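Local coordinates for protein lipase (Rhizopus chinensis, PDB 6A0W) that probably hydrolyses the ester bonds of lipids as a fungal class 3 lipase of the alpha/beta-hydrolase fold, with an N-terminal segment that regulates substrate binding affinity, at residues Asn144-Val147 with Lys148-Phe151; Ile41-Leu44 with Thr45-Gly49; Lys229-Ile232 with Val233-Val236; Gln155-Leu158 with Thr159-Asp163; Ser115-Thr118 with Asp119-Phe122. All blocks are in the same frame, centred on the assembly; numbering follows the deposited sequence.

Contact 1 (Asn144-Val147 with Lys148-Phe151); sequences NQVV and KDYF
Val147 meets both Tyr150 and Phe151 one turn further along the same helix, and its side chain can be traced outward atom by atom. Val147 CB lies 3.4 Å from the backbone N of Lys148, the next residue. Of the two methyls, CG1 stands between the residue's own N and carbonyl carbon, and this turns CG2 toward the following turn (chi1 66°). There Val147 CG2 runs alongside Phe151, 4.0 Å from Phe151 CB, with both side chains directed the same way; it also comes to 4.2 Å from Tyr150 CE2. The tyrosine ring meets this turn with one flank: Tyr150 CE2 is 3.8 Å from Val147 CA, while Tyr150 CD2 puts the ring edge 3.6 Å from the carbonyl O of Val146. A chi1 of 93°, away from a staggered value, lays this flank along the Val146-Val147 backbone.

The backbone is irregular here. The N atoms of Lys148 and Asp149 lack the usual bond to the preceding turn, which marks a kink. Val146 O takes two donors there: Asp149 N at 2.8 Å, well above the carbonyl plane, and Tyr150 N at 3.1 Å, almost in line with the carbonyl bond. Regular bonding resumes with Phe151 N to Val147 O.

Tyr150 OH is held by Tyr143 OH, and Arg188 makes a cation-pi contact with Phe151. Helix 137-160 thus lies against the sheet through Val146 and Tyr150, which touch Phe83 of strand 78-85 and reach strands 90-97 and 102-108, while Val147 and Phe151 pack on helix 173-188.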
loop_
_atom_site.group_PDB
_atom_site.type_symbol
_atom_site.label_atom_id
_atom_site.label_comp_id
_atom_site.label_asym_id
_atom_site.label_seq_id
_atom_site.Cartn_x
_atom_site.Cartn_y
_atom_site.Cartn_z
ATOM N N ASN A 144 -9.301 13.000 -1.152
ATOM C CA ASN A 144 -9.919 14.151 -1.834
ATOM C C ASN A 144 -9.140 15.464 -1.635
ATOM O O ASN A 144 -9.182 16.333 -2.505
ATOM C CB ASN A 144 -11.390 14.290 -1.423
ATOM C CG ASN A 144 -12.287 13.295 -2.146
ATOM O OD1 ASN A 144 -12.140 13.103 -3.312
ATOM N ND2 ASN A 144 -13.170 12.626 -1.431
ATOM N N GLN A 145 -8.293 15.538 -0.610
ATOM C CA GLN A 145 -7.321 16.638 -0.498
ATOM C C GLN A 145 -6.160 16.500 -1.460
ATOM O O GLN A 145 -5.806 17.452 -2.161
ATOM C CB GLN A 145 -6.754 16.758 0.918
ATOM C CG GLN A 145 -7.776 17.053 2.005
ATOM C CD GLN A 145 -8.447 18.410 1.762
ATOM O OE1 GLN A 145 -7.764 19.426 1.539
ATOM N NE2 GLN A 145 -9.761 18.383 1.567
ATOM N N VAL A 146 -5.577 15.313 -1.558
ATOM C CA VAL A 146 -4.324 15.206 -2.317
ATOM C C VAL A 146 -4.530 15.023 -3.816
ATOM O O VAL A 146 -3.598 15.312 -4.615
ATOM C CB VAL A 146 -3.370 14.120 -1.754
ATOM C CG1 VAL A 146 -2.990 14.476 -0.320
ATOM C CG2 VAL A 146 -4.020 12.751 -1.822
ATOM N N VAL A 147 -5.748 14.607 -4.209
ATOM C CA VAL A 147 -6.014 14.369 -5.646
ATOM C C VAL A 147 -5.745 15.618 -6.501
ATOM O O VAL A 147 -5.181 15.528 -7.586
ATOM C CB VAL A 147 -7.426 13.771 -5.904
ATOM C CG1 VAL A 147 -8.536 14.745 -5.550
ATOM C CG2 VAL A 147 -7.568 13.407 -7.351
ATOM N N LYS A 148 -5.979 16.799 -5.937
ATOM C CA LYS A 148 -5.777 18.054 -6.667
ATOM C C LYS A 148 -4.312 18.252 -6.928
ATOM O O LYS A 148 -3.936 18.894 -7.900
ATOM C CB LYS A 148 -6.246 19.233 -5.803
ATOM C CG LYS A 148 -7.722 19.142 -5.463
ATOM C CD LYS A 148 -8.082 19.991 -4.256
ATOM C CE LYS A 148 -9.581 20.242 -4.203
ATOM N NZ LYS A 148 -9.925 20.960 -2.949
ATOM N N ASP A 149 -3.474 17.787 -6.005
ATOM C CA ASP A 149 -2.038 17.999 -6.130
ATOM C C ASP A 149 -1.438 17.046 -7.158
ATOM O O ASP A 149 -0.475 17.391 -7.833
ATOM C CB ASP A 149 -1.356 17.775 -4.764
ATOM C CG ASP A 149 -1.929 18.648 -3.678
ATOM O OD1 ASP A 149 -2.251 19.798 -4.037
ATOM O OD2 ASP A 149 -2.042 18.199 -2.503
ATOM N N TYR A 150 -1.823 15.771 -7.131
ATOM C CA TYR A 150 -1.055 14.802 -7.939
ATOM C C TYR A 150 -1.631 14.467 -9.330
ATOM O O TYR A 150 -0.868 14.132 -10.222
ATOM C CB TYR A 150 -0.773 13.499 -7.148
ATOM C CG TYR A 150 -1.793 12.447 -7.363
ATOM C CD1 TYR A 150 -1.681 11.562 -8.413
ATOM C CD2 TYR A 150 -2.913 12.380 -6.581
ATOM C CE1 TYR A 150 -2.676 10.654 -8.677
ATOM C CE2 TYR A 150 -3.900 11.448 -6.834
ATOM C CZ TYR A 150 -3.785 10.597 -7.891
ATOM O OH TYR A 150 -4.811 9.691 -8.182
ATOM N N PHE A 151 -2.957 14.412 -9.449
ATOM C CA PHE A 151 -3.613 13.937 -10.657
ATOM C C PHE A 151 -3.176 14.682 -11.919
ATOM O O PHE A 151 -2.764 14.034 -12.890
ATOM C CB PHE A 151 -5.130 13.998 -10.485
ATOM C CG PHE A 151 -5.882 13.151 -11.484
ATOM C CD1 PHE A 151 -6.131 11.823 -11.228
ATOM C CD2 PHE A 151 -6.289 13.678 -12.696
ATOM C CE1 PHE A 151 -6.701 11.014 -12.171
ATOM C CE2 PHE A 151 -6.873 12.875 -13.657
ATOM C CZ PHE A 151 -7.089 11.544 -13.385
#

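Contact 2 (Ile41-Leu44 with Thr45-Gly49); sequences IKEL and TNYAG
Ile41 to Thr45, Lys42 to Asn46, Glu43 to Tyr47 and Leu44 to Ala48 are joined by successive i to i+4 backbone bonds of regular helix 38-53. The bond from Thr45 N to Ile41 O measures 2.9 Å. That from Tyr47 N to Glu43 O is longer, at 3.3 Å. Thr45 adds a side-chain bond to this pattern: Thr45 OG1 sits beside its own N (chi1 -66°) and donates to Ile41 O at 2.7 Å. The two donors of Thr45 reach that oxygen from opposite faces of the carbonyl plane. Lys42 passes Asn46 with Lys42 CG 3.8 Å from Asn46 ND2.

Glu43 and Tyr47 meet through the aliphatic part of the glutamate, Glu43 CG standing 3.8 Å from Tyr47 CE2, and carboxylate and ring planes are only 20° apart. A water in the plane of the ring at its edge lies 2.7 Å from Tyr47 OH and gives a weak bond to Glu43 OE2. Tyr200 holds Glu43 OE1, also weakly, and its ring meets that of Tyr47.

Chemically, the hydroxyl of Thr45 spends its proton on its own helix, as a second donor to Ile41 O. A sulfate, probably from the crystallisation liquor, lies about 3 Å from the Glu43 side chain; while bound, it may favour the protonated carboxyl.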
loop_
_atom_site.group_PDB
_atom_site.type_symbol
_atom_site.label_atom_id
_atom_site.label_comp_id
_atom_site.label_asym_id
_atom_site.label_seq_id
_atom_site.Cartn_x
_atom_site.Cartn_y
_atom_site.Cartn_z
ATOM N N ILE A 41 9.794 -11.523 -5.874
ATOM C CA ILE A 41 10.263 -10.933 -4.614
ATOM C C ILE A 41 11.065 -9.667 -4.889
ATOM O O ILE A 41 10.931 -8.660 -4.190
ATOM C CB ILE A 41 11.076 -11.963 -3.764
ATOM C CG1 ILE A 41 10.143 -13.022 -3.191
ATOM C CG2 ILE A 41 11.877 -11.311 -2.638
ATOM C CD1 ILE A 41 10.877 -14.252 -2.714
ATOM N N LYS A 42 11.962 -9.732 -5.851
ATOM C CA LYS A 42 12.730 -8.553 -6.189
ATOM C C LYS A 42 11.835 -7.371 -6.576
ATOM O O LYS A 42 12.115 -6.210 -6.272
ATOM C CB LYS A 42 13.668 -8.872 -7.336
ATOM C CG LYS A 42 14.679 -7.779 -7.625
ATOM C CD LYS A 42 15.686 -8.284 -8.647
ATOM C CE LYS A 42 17.078 -7.739 -8.384
ATOM N NZ LYS A 42 17.432 -6.714 -9.402
ATOM N N GLU A 43 10.765 -7.656 -7.295
ATOM C CA GLU A 43 9.935 -6.577 -7.792
ATOM C C GLU A 43 9.099 -5.997 -6.647
ATOM O O GLU A 43 8.986 -4.775 -6.505
ATOM C CB GLU A 43 9.073 -7.089 -8.948
ATOM C CG GLU A 43 7.841 -6.251 -9.183
ATOM C CD GLU A 43 7.023 -6.800 -10.313
ATOM O OE1 GLU A 43 6.096 -7.600 -10.044
ATOM O OE2 GLU A 43 7.322 -6.402 -11.448
ATOM N N LEU A 44 8.597 -6.862 -5.764
ATOM C CA LEU A 44 7.854 -6.382 -4.605
ATOM C C LEU A 44 8.777 -5.564 -3.710
ATOM O O LEU A 44 8.398 -4.512 -3.181
ATOM C CB LEU A 44 7.256 -7.531 -3.803
ATOM C CG LEU A 44 6.316 -8.406 -4.607
ATOM C CD1 LEU A 44 6.074 -9.697 -3.824
ATOM C CD2 LEU A 44 5.004 -7.658 -4.879
ATOM N N THR A 45 10.029 -6.002 -3.620
ATOM C CA THR A 45 11.003 -5.353 -2.765
ATOM C C THR A 45 11.249 -3.957 -3.303
ATOM O O THR A 45 11.443 -3.007 -2.532
ATOM C CB THR A 45 12.337 -6.164 -2.708
ATOM O OG1 THR A 45 12.093 -7.420 -2.072
ATOM C CG2 THR A 45 13.384 -5.450 -1.926
ATOM N N ASN A 46 11.382 -3.859 -4.618
ATOM C CA ASN A 46 11.803 -2.589 -5.223
ATOM C C ASN A 46 10.733 -1.469 -5.010
ATOM O O ASN A 46 11.046 -0.350 -4.591
ATOM C CB ASN A 46 12.175 -2.813 -6.686
ATOM C CG ASN A 46 13.608 -3.392 -6.857
ATOM O OD1 ASN A 46 14.375 -2.897 -7.672
ATOM N ND2 ASN A 46 13.997 -4.387 -6.034
ATOM N N TYR A 47 9.468 -1.839 -5.157
ATOM C CA TYR A 47 8.348 -0.946 -4.907
ATOM C C TYR A 47 8.064 -0.708 -3.420
ATOM O O TYR A 47 7.593 0.380 -3.055
ATOM C CB TYR A 47 7.110 -1.467 -5.662
ATOM C CG TYR A 47 7.322 -1.536 -7.178
ATOM C CD1 TYR A 47 8.082 -0.562 -7.831
ATOM C CD2 TYR A 47 6.750 -2.533 -7.946
ATOM C CE1 TYR A 47 8.285 -0.603 -9.195
ATOM C CE2 TYR A 47 6.927 -2.572 -9.320
ATOM C CZ TYR A 47 7.643 -1.574 -9.935
ATOM O OH TYR A 47 7.922 -1.648 -11.260
ATOM N N ALA A 48 8.415 -1.668 -2.560
ATOM C CA ALA A 48 8.457 -1.430 -1.126
ATOM C C ALA A 48 9.497 -0.390 -0.749
ATOM O O ALA A 48 9.302 0.437 0.159
ATOM C CB ALA A 48 8.700 -2.714 -0.351
ATOM N N GLY A 49 10.612 -0.431 -1.448
ATOM C CA GLY A 49 11.647 0.541 -1.214
ATOM C C GLY A 49 11.188 1.912 -1.599
ATOM O O GLY A 49 11.488 2.875 -0.884
HETATM O O HOH W 1 6.316 -3.409 -12.599
#

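Contact 3 (Lys229-Ile232 with Val233-Val236); sequences KRDI and VPHV
Asp231 OD1 accepts the backbone N of Val233 at 2.9 Å in a nearly straight bond (173° at the hydrogen), closing an Asx turn in the loop after strand 223-228 of the alpha/beta-hydrolase fold. The donor approaches from above the carboxylate plane. The other oxygen, OD2, is bonded by Tyr287 OH and by His284 ND1, a geometry consistent with Asp231 being the acid of a Ser-His-Asp triad, as in related lipases. Next in line, His235 N donates to Ile232 O at 2.9 Å and rounds off a short 3-10 turn at residues 233-234.

A water ties three points of the loop together. It donates to Lys229 O and to Asp231 O, and lies 2.8 Å from His235 NE2 in the plane of the imidazole. Asp231 O also stands at that ring's edge, 3.2 Å from His235 CD2.

Around these bonds the packing is close. The side chains of Asp231 and Pro234 cross at about a right angle, with Asp231 CG 3.5 Å from Pro234 CD, because chi1 of 178° swings the carboxylate away from its own N and over the turn. Beyond it, Ile232 CG2 touches Val233 CG2 at 4.0 Å.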
loop_
_atom_site.group_PDB
_atom_site.type_symbol
_atom_site.label_atom_id
_atom_site.label_comp_id
_atom_site.label_asym_id
_atom_site.label_seq_id
_atom_site.Cartn_x
_atom_site.Cartn_y
_atom_site.Cartn_z
ATOM N N LYS A 229 4.913 -10.828 7.809
ATOM C CA LYS A 229 4.676 -11.713 8.934
ATOM C C LYS A 229 3.392 -11.396 9.684
ATOM O O LYS A 229 2.302 -11.634 9.151
ATOM C CB LYS A 229 5.898 -11.685 9.849
ATOM C CG LYS A 229 7.169 -12.173 9.178
ATOM C CD LYS A 229 8.375 -12.176 10.100
ATOM C CE LYS A 229 9.625 -12.314 9.275
ATOM N NZ LYS A 229 10.830 -12.382 10.110
ATOM N N ARG A 230 3.509 -10.915 10.928
ATOM C CA ARG A 230 2.356 -10.744 11.809
ATOM C C ARG A 230 1.841 -9.282 11.865
ATOM O O ARG A 230 1.097 -8.924 12.778
ATOM C CB ARG A 230 2.712 -11.163 13.250
ATOM C CG ARG A 230 3.067 -12.625 13.434
ATOM C CD ARG A 230 3.567 -12.906 14.850
ATOM N NE ARG A 230 4.039 -14.282 15.020
ATOM C CZ ARG A 230 3.229 -15.326 15.183
ATOM N NH1 ARG A 230 1.916 -15.179 15.145
ATOM N NH2 ARG A 230 3.740 -16.536 15.358
ATOM N N ASP A 231 2.245 -8.455 10.913
ATOM C CA ASP A 231 1.814 -7.035 10.844
ATOM C C ASP A 231 0.330 -6.908 11.072
ATOM O O ASP A 231 -0.481 -7.520 10.363
ATOM C CB ASP A 231 2.236 -6.468 9.472
ATOM C CG ASP A 231 1.818 -5.030 9.255
ATOM O OD1 ASP A 231 1.273 -4.439 10.206
ATOM O OD2 ASP A 231 2.126 -4.485 8.155
ATOM N N ILE A 232 -0.046 -6.167 12.116
ATOM C CA ILE A 232 -1.468 -5.960 12.429
ATOM C C ILE A 232 -2.255 -5.207 11.358
ATOM O O ILE A 232 -3.467 -5.384 11.210
ATOM C CB ILE A 232 -1.644 -5.250 13.769
ATOM C CG1 ILE A 232 -3.084 -5.319 14.230
ATOM C CG2 ILE A 232 -1.116 -3.823 13.750
ATOM C CD1 ILE A 232 -3.221 -4.904 15.669
ATOM N N VAL A 233 -1.590 -4.329 10.632
ATOM C CA VAL A 233 -2.348 -3.301 9.925
ATOM C C VAL A 233 -3.267 -3.868 8.808
ATOM O O VAL A 233 -4.369 -3.327 8.545
ATOM C CB VAL A 233 -1.440 -2.144 9.406
ATOM C CG1 VAL A 233 -2.300 -1.109 8.682
ATOM C CG2 VAL A 233 -0.764 -1.429 10.569
ATOM N N PRO A 234 -2.811 -4.929 8.118
ATOM C CA PRO A 234 -3.689 -5.486 7.093
ATOM C C PRO A 234 -4.916 -6.197 7.632
ATOM O O PRO A 234 -5.718 -6.743 6.852
ATOM C CB PRO A 234 -2.772 -6.464 6.334
ATOM C CG PRO A 234 -1.414 -5.816 6.452
ATOM C CD PRO A 234 -1.380 -5.208 7.826
ATOM N N HIS A 235 -4.999 -6.268 8.948
ATOM C CA HIS A 235 -6.110 -6.907 9.610
ATOM C C HIS A 235 -7.050 -5.906 10.261
ATOM O O HIS A 235 -7.904 -6.312 11.046
ATOM C CB HIS A 235 -5.592 -7.911 10.659
ATOM C CG HIS A 235 -4.656 -8.920 10.078
ATOM N ND1 HIS A 235 -5.097 -9.897 9.208
ATOM C CD2 HIS A 235 -3.303 -8.935 10.009
ATOM C CE1 HIS A 235 -4.045 -10.550 8.729
ATOM N NE2 HIS A 235 -2.944 -9.975 9.176
ATOM N N VAL A 236 -6.911 -4.624 9.932
ATOM C CA VAL A 236 -7.887 -3.626 10.369
ATOM C C VAL A 236 -8.250 -2.773 9.150
ATOM O O VAL A 236 -7.443 -2.627 8.232
ATOM C CB VAL A 236 -7.343 -2.703 11.489
ATOM C CG1 VAL A 236 -6.841 -3.491 12.672
ATOM C CG2 VAL A 236 -6.235 -1.821 10.958
HETATM O O HOH W 2 -0.147 -10.037 9.266
#

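Contact 4 (Gln155-Leu158 with Thr159-Asp163); sequences QDQL and TAYPD
Gln155 and Thr159 are joined by two hydrogen bonds in the last turn of helix 137-160. Thr159 N donates to Gln155 O at 2.9 Å along a nearly straight path, and Thr159 OG1 reaches the same oxygen at 2.9 Å. OG1 is placed there by a chi1 of -55°, beside its own N, and the two donors come from opposite faces of the carbonyl plane. Arg191 grips both partners from outside, with NH1 on the threonine hydroxyl and NH2 on Gln155 O. Ala160 N to Asp156 O, 3.1 Å, is the next regular helical bond. After it the pattern frays: the two bonds of Tyr161 N are both weak, a bent one to Gln157 O at 2.7 Å and another to Leu158 O at 3.1 Å.

A weaker CH contact follows. Pro162 has no N-H to give, and Pro162 CA makes a bent CA-H...O contact with Leu158 O, 3.0 Å (122° at the hydrogen).

Side-chain packing comes from Gln157 and Tyr161, which run side by side in the same direction with amide and ring planes 31° apart. Gln157 OE1 lies 3.9 Å from Tyr161 CD2; OE1 accepts a hydrogen bond from Arg96 NH1. The ring edge also meets Gln157 O.

Tyr161 is the first residue to leave helical angles, so the arrangement is a helix C-terminus ended ahead of a proline. It closes the helix of a beta-alpha-beta crossover between the neighbouring parallel strands 102-108 and 165-171 of the alpha/beta-hydrolase sheet.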
loop_
_atom_site.group_PDB
_atom_site.type_symbol
_atom_site.label_atom_id
_atom_site.label_comp_id
_atom_site.label_asym_id
_atom_site.label_seq_id
_atom_site.Cartn_x
_atom_site.Cartn_y
_atom_site.Cartn_z
ATOM N N GLN A 155 -1.067 13.074 -15.369
ATOM C CA GLN A 155 -1.547 13.379 -16.741
ATOM C C GLN A 155 -0.490 14.037 -17.587
ATOM O O GLN A 155 -0.210 13.617 -18.717
ATOM C CB GLN A 155 -2.796 14.247 -16.718
ATOM C CG GLN A 155 -4.005 13.565 -16.120
ATOM C CD GLN A 155 -5.308 14.038 -16.746
ATOM O OE1 GLN A 155 -5.921 15.012 -16.283
ATOM N NE2 GLN A 155 -5.789 13.281 -17.737
ATOM N N ASP A 156 0.229 14.961 -16.967
ATOM C CA ASP A 156 1.243 15.729 -17.679
ATOM C C ASP A 156 2.481 14.912 -18.058
ATOM O O ASP A 156 3.063 15.054 -19.139
ATOM C CB ASP A 156 1.610 16.956 -16.816
ATOM C CG ASP A 156 2.192 18.065 -17.639
ATOM O OD1 ASP A 156 1.432 18.686 -18.437
ATOM O OD2 ASP A 156 3.422 18.229 -17.570
ATOM N N GLN A 157 2.941 14.094 -17.114
ATOM C CA GLN A 157 4.068 13.204 -17.363
ATOM C C GLN A 157 3.743 12.109 -18.397
ATOM O O GLN A 157 4.574 11.746 -19.226
ATOM C CB GLN A 157 4.494 12.565 -16.032
ATOM C CG GLN A 157 5.173 13.570 -15.112
ATOM C CD GLN A 157 6.551 13.930 -15.601
ATOM O OE1 GLN A 157 7.405 13.049 -15.794
ATOM N NE2 GLN A 157 6.812 15.241 -15.734
ATOM N N LEU A 158 2.541 11.563 -18.307
ATOM C CA LEU A 158 2.123 10.542 -19.222
ATOM C C LEU A 158 1.973 11.112 -20.640
ATOM O O LEU A 158 2.497 10.517 -21.600
ATOM C CB LEU A 158 0.814 9.958 -18.719
ATOM C CG LEU A 158 0.275 8.665 -19.314
ATOM C CD1 LEU A 158 1.284 7.532 -19.187
ATOM C CD2 LEU A 158 -1.007 8.317 -18.586
ATOM N N THR A 159 1.442 12.331 -20.761
ATOM C CA THR A 159 1.500 13.041 -22.058
ATOM C C THR A 159 2.912 13.174 -22.601
ATOM O O THR A 159 3.178 12.850 -23.779
ATOM C CB THR A 159 0.875 14.441 -21.974
ATOM O OG1 THR A 159 -0.460 14.333 -21.467
ATOM C CG2 THR A 159 0.831 15.105 -23.333
ATOM N N ALA A 160 3.852 13.524 -21.731
ATOM C CA ALA A 160 5.221 13.688 -22.176
ATOM C C ALA A 160 5.976 12.361 -22.399
ATOM O O ALA A 160 6.991 12.314 -23.114
ATOM C CB ALA A 160 5.971 14.594 -21.216
ATOM N N TYR A 161 5.497 11.298 -21.760
ATOM C CA TYR A 161 6.185 9.995 -21.789
ATOM C C TYR A 161 5.160 8.890 -21.940
ATOM O O TYR A 161 4.855 8.188 -20.965
ATOM C CB TYR A 161 6.953 9.788 -20.462
ATOM C CG TYR A 161 8.079 10.776 -20.278
ATOM C CD1 TYR A 161 9.291 10.607 -20.951
ATOM C CD2 TYR A 161 7.884 11.963 -19.556
ATOM C CE1 TYR A 161 10.297 11.541 -20.831
ATOM C CE2 TYR A 161 8.882 12.907 -19.455
ATOM C CZ TYR A 161 10.085 12.694 -20.094
ATOM O OH TYR A 161 11.124 13.590 -19.910
ATOM N N PRO A 162 4.557 8.777 -23.135
ATOM C CA PRO A 162 3.267 8.089 -23.152
ATOM C C PRO A 162 3.407 6.592 -23.176
ATOM O O PRO A 162 2.425 5.879 -22.956
ATOM C CB PRO A 162 2.597 8.592 -24.444
ATOM C CG PRO A 162 3.724 9.079 -25.296
ATOM C CD PRO A 162 4.724 9.645 -24.313
ATOM N N ASP A 163 4.627 6.138 -23.419
ATOM C CA ASP A 163 4.984 4.723 -23.374
ATOM C C ASP A 163 5.371 4.246 -21.961
ATOM O O ASP A 163 5.668 3.067 -21.776
ATOM C CB ASP A 163 6.150 4.432 -24.334
ATOM C CG ASP A 163 7.334 5.416 -24.162
ATOM O OD1 ASP A 163 7.156 6.636 -23.815
ATOM O OD2 ASP A 163 8.476 4.972 -24.427
#

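Contact 5 (Ser115-Thr118 with Asp119-Phe122); sequences SAIT and DMVF
Ser115 with Asp119 and Ile117 with Met120 form a surface contact at the C-terminal end of helix 113-118, where the chain passes into the loop before strand 124-126. Sequence and position suggest the surface lid of related fungal lipases. The evidence for a helix end lies in the bonds. Asp119 N still donates to Ser115 O at 2.8 Å in the usual i to i+4 manner, whereas Met120 N turns to Ile117 O, a weak i to i+3 bond of 3.3 Å. A water lies 2.8 Å from Ile117 O and 2.9 Å from Met120 O, though it has more acceptors within reach than protons to give, so which bonds it keeps is not settled.

The aspartate folds back over the turn. With chi1 at -66° its carboxylate lies beside its own N, Asp119 CG 3.4 Å from Ser115 O, and runs alongside Thr118. Thr118 OG1 is 3.3 Å from Asp119 OD1, but Arg114 O also competes weakly for the hydroxyl. Ser115 OG is bonded to Ser112 OG.

The apolar pairing is made by methyl ends. Met120 is extended through chi1 and chi2 and bends at its last torsion (-73°), which brings Met120 CE to 4.0 Å from Ile117 CD1, the two side chains directed the same way.

Ile117 continues inward onto Val233 in the loop between strands 223-228 and 248-252, near the presumed triad, while Phe122 rests on Pro237 and Pro238 of that loop.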
loop_
_atom_site.group_PDB
_atom_site.type_symbol
_atom_site.label_atom_id
_atom_site.label_comp_id
_atom_site.label_asym_id
_atom_site.label_seq_id
_atom_site.Cartn_x
_atom_site.Cartn_y
_atom_site.Cartn_z
ATOM N N SER A 115 -0.661 4.975 17.487
ATOM C CA SER A 115 -1.893 5.746 17.715
ATOM C C SER A 115 -2.833 5.680 16.513
ATOM O O SER A 115 -4.044 5.684 16.664
ATOM C CB SER A 115 -1.568 7.223 18.059
ATOM O OG SER A 115 -0.974 7.920 16.969
ATOM N N ALA A 116 -2.324 5.783 15.299
ATOM C CA ALA A 116 -3.209 5.752 14.128
ATOM C C ALA A 116 -4.089 4.485 14.112
ATOM O O ALA A 116 -5.269 4.544 13.816
ATOM C CB ALA A 116 -2.401 5.819 12.857
ATOM N N ILE A 117 -3.528 3.364 14.532
ATOM C CA ILE A 117 -4.285 2.118 14.568
ATOM C C ILE A 117 -5.215 2.073 15.760
ATOM O O ILE A 117 -6.385 1.671 15.633
ATOM C CB ILE A 117 -3.333 0.895 14.641
ATOM C CG1 ILE A 117 -2.438 0.839 13.410
ATOM C CG2 ILE A 117 -4.134 -0.387 14.744
ATOM C CD1 ILE A 117 -3.143 1.096 12.091
ATOM N N THR A 118 -4.691 2.425 16.940
ATOM C CA THR A 118 -5.518 2.407 18.156
ATOM C C THR A 118 -6.672 3.416 18.074
ATOM O O THR A 118 -7.754 3.103 18.477
ATOM C CB THR A 118 -4.723 2.643 19.454
ATOM O OG1 THR A 118 -4.277 3.991 19.475
ATOM C CG2 THR A 118 -3.543 1.737 19.555
ATOM N N ASP A 119 -6.501 4.563 17.424
ATOM C CA ASP A 119 -7.576 5.569 17.383
ATOM C C ASP A 119 -8.489 5.421 16.191
ATOM O O ASP A 119 -9.337 6.282 15.959
ATOM C CB ASP A 119 -6.975 6.982 17.354
ATOM C CG ASP A 119 -6.240 7.328 18.650
ATOM O OD1 ASP A 119 -6.341 6.513 19.595
ATOM O OD2 ASP A 119 -5.470 8.320 18.673
ATOM N N MET A 120 -8.197 4.463 15.310
ATOM C CA MET A 120 -8.800 4.476 13.973
ATOM C C MET A 120 -10.307 4.364 14.201
ATOM O O MET A 120 -10.708 3.556 15.012
ATOM C CB MET A 120 -8.315 3.264 13.151
ATOM C CG MET A 120 -8.859 3.224 11.733
ATOM S SD MET A 120 -8.169 1.838 10.801
ATOM C CE MET A 120 -6.513 2.456 10.533
ATOM N N VAL A 121 -11.114 5.052 13.409
ATOM C CA VAL A 121 -12.558 4.817 13.405
ATOM C C VAL A 121 -13.001 4.198 12.067
ATOM O O VAL A 121 -12.506 4.555 10.996
ATOM C CB VAL A 121 -13.356 6.114 13.669
ATOM C CG1 VAL A 121 -12.891 6.796 14.955
ATOM C CG2 VAL A 121 -13.280 7.088 12.515
ATOM N N PHE A 122 -14.039 3.388 12.136
ATOM C CA PHE A 122 -14.387 2.467 11.054
ATOM C C PHE A 122 -15.470 2.982 10.126
ATOM O O PHE A 122 -15.739 2.375 9.097
ATOM C CB PHE A 122 -14.810 1.110 11.625
ATOM C CG PHE A 122 -13.800 0.500 12.544
ATOM C CD1 PHE A 122 -12.444 0.773 12.398
ATOM C CD2 PHE A 122 -14.211 -0.300 13.581
ATOM C CE1 PHE A 122 -11.517 0.233 13.263
ATOM C CE2 PHE A 122 -13.297 -0.832 14.460
ATOM C CZ PHE A 122 -11.947 -0.585 14.295
HETATM O O HOH W 3 -9.110 1.311 16.053
#

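Overall arrangement
Along the chain the order is contact 2, contact 5, contact 1, contact 4, contact 3. Contacts 1 and 4 share helix 137-160, their centres about 18 Å apart, and span its middle and end. Contact 2 lies on helix 38-53, its centre about 25 Å from that of contact 1 and about 19 Å from that of contact 3. Contacts 3 and 5 touch, with centres about 13 Å apart: Val233 CG2 meets Ile117 CD1 at 3.8 Å and Val236 CG2 meets Met120 SD at 4.1 Å. The presumed lid therefore packs directly on the loop bearing the presumed catalytic acid, whereas contact 4 is about 36 Å from contact 3, centre to centre, across the molecule.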